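6-phosphogluconolactonase (Thermotoga maritima, PDB 1VL1) hydrolyses 6-phosphogluconolactone to 6-phosphogluconate, the second step of the oxidative pentose phosphate pathway. Local coordinates at residues A[104-108]-A[109-113]. Residues are numbered along the deposited sequence; the frame is centred on the assembly and turned at random.
Sequences AKIPS and GNVHY
Two successive backbone bonds wind the chain from Pro107 to Val111 into one tight 3-10 turn, which leads directly into the short strand 111-112 of the mixed sheet. Asn110 N donates to Pro107 O (3.0 Å, N-H...O angle 152°), and one residue on, Val111 N donates to Ser108 O at the same 3.0 Å, a little straighter. Both bonds follow the i to i+3 pattern of a 3-10 turn. Ser108 O is gripped twice, since a water donates to it at 2.8 Å and also to Val111 O, tying the turn to the first residue of the strand. Just before the turn, Ile106 carries CG2 anti to its backbone N, which brings this methyl to 3.8 Å from CG2 of Val111, the two side chains meeting at about a right angle. The same methyl touches CB of Asn110, while Ile106 also reaches Trp71, Phe76 and Leu100. The amide of Asn110 lies at a slant to the Pro107 ring, and its ND2 donates to the backbone oxygens of Asn72 and Ile74, joining the turn to the start of strand 74-82, the parallel neighbour of strand 111-112, and to the loop just before it. An alanine here would probably leave those two oxygens without their shared donor and open a gap beside the proline. With chi1 at -71°, CG of Asn110 stands anti to its own carbonyl carbon, and OD1 comes to rest 3.7 Å from CB of Pro107.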
loop_
_atom_site.group_PDB
_atom_site.type_symbol
_atom_site.label_atom_id
_atom_site.label_comp_id
_atom_site.label_asym_id
_atom_site.label_seq_id
_atom_site.Cartn_x
_atom_site.Cartn_y
_atom_site.Cartn_z
ATOM N N ALA A 104 14.594 -1.670 9.931
ATOM C CA ALA A 104 14.708 -0.324 10.446
ATOM C C ALA A 104 14.211 -0.270 11.884
ATOM O O ALA A 104 13.317 -1.019 12.272
ATOM C CB ALA A 104 13.863 0.596 9.576
ATOM N N LYS A 105 14.784 0.611 12.687
ATOM C CA LYS A 105 14.371 0.714 14.096
ATOM C C LYS A 105 13.139 1.644 14.227
ATOM O O LYS A 105 13.200 2.765 14.746
ATOM C CB LYS A 105 15.569 1.062 14.983
ATOM C CG LYS A 105 16.503 -0.200 15.136
ATOM C CD LYS A 105 17.871 0.015 15.842
ATOM C CE LYS A 105 18.793 -1.209 15.652
ATOM N NZ LYS A 105 19.785 -1.452 16.715
ATOM N N ILE A 106 12.022 1.139 13.734
ATOM C CA ILE A 106 10.754 1.824 13.808
ATOM C C ILE A 106 10.068 1.418 15.108
ATOM O O ILE A 106 9.906 0.192 15.381
ATOM C CB ILE A 106 9.902 1.434 12.607
ATOM C CG1 ILE A 106 10.554 1.772 11.236
ATOM C CG2 ILE A 106 8.523 2.068 12.723
ATOM C CD1 ILE A 106 9.982 0.971 10.028
ATOM N N PRO A 107 9.674 2.403 15.932
ATOM C CA PRO A 107 8.941 2.110 17.168
ATOM C C PRO A 107 7.743 1.198 16.927
ATOM O O PRO A 107 7.037 1.329 15.922
ATOM C CB PRO A 107 8.489 3.492 17.639
ATOM C CG PRO A 107 9.628 4.400 17.181
ATOM C CD PRO A 107 9.880 3.860 15.755
ATOM N N SER A 108 7.549 0.238 17.817
ATOM C CA SER A 108 6.391 -0.689 17.679
ATOM C C SER A 108 5.050 0.018 17.489
ATOM O O SER A 108 4.244 -0.370 16.632
ATOM C CB SER A 108 6.305 -1.611 18.880
ATOM O OG SER A 108 5.174 -2.447 18.728
ATOM N N GLY A 109 4.852 1.069 18.277
ATOM C CA GLY A 109 3.638 1.880 18.269
ATOM C C GLY A 109 3.352 2.563 16.937
ATOM O O GLY A 109 2.226 2.987 16.695
ATOM N N ASN A 110 4.378 2.651 16.077
ATOM C CA ASN A 110 4.236 3.286 14.760
ATOM C C ASN A 110 3.833 2.336 13.678
ATOM O O ASN A 110 3.650 2.766 12.542
ATOM C CB ASN A 110 5.546 3.936 14.330
ATOM C CG ASN A 110 5.885 5.149 15.115
ATOM O OD1 ASN A 110 5.525 5.341 16.323
ATOM N ND2 ASN A 110 6.629 6.011 14.458
ATOM N N VAL A 111 3.694 1.036 13.982
ATOM C CA VAL A 111 3.422 0.071 12.951
ATOM C C VAL A 111 2.029 -0.466 13.185
ATOM O O VAL A 111 1.749 -1.032 14.226
ATOM C CB VAL A 111 4.443 -1.108 12.931
ATOM C CG1 VAL A 111 4.020 -2.193 11.964
ATOM C CG2 VAL A 111 5.788 -0.582 12.611
ATOM N N HIS A 112 1.220 -0.398 12.138
ATOM C CA HIS A 112 -0.166 -0.751 12.238
ATOM C C HIS A 112 -0.525 -1.802 11.202
ATOM O O HIS A 112 -0.269 -1.631 10.013
ATOM C CB HIS A 112 -1.028 0.528 12.049
ATOM C CG HIS A 112 -0.671 1.660 12.980
ATOM N ND1 HIS A 112 -1.228 1.813 14.230
ATOM C CD2 HIS A 112 0.207 2.686 12.832
ATOM C CE1 HIS A 112 -0.709 2.884 14.806
ATOM N NE2 HIS A 112 0.198 3.397 14.005
ATOM N N TYR A 113 -1.137 -2.891 11.660
ATOM C CA TYR A 113 -1.442 -4.014 10.815
ATOM C C TYR A 113 -2.755 -4.667 11.217
ATOM O O TYR A 113 -3.369 -4.287 12.219
ATOM C CB TYR A 113 -0.266 -5.031 10.799
ATOM C CG TYR A 113 0.044 -5.664 12.144
ATOM C CD1 TYR A 113 -0.625 -6.812 12.619
ATOM C CD2 TYR A 113 0.972 -5.070 12.963
ATOM C CE1 TYR A 113 -0.359 -7.343 13.870
ATOM C CE2 TYR A 113 1.280 -5.613 14.209
ATOM C CZ TYR A 113 0.601 -6.755 14.672
ATOM O OH TYR A 113 0.905 -7.283 15.938
HETATM O O HOH W 1 2.822 -2.761 16.182
#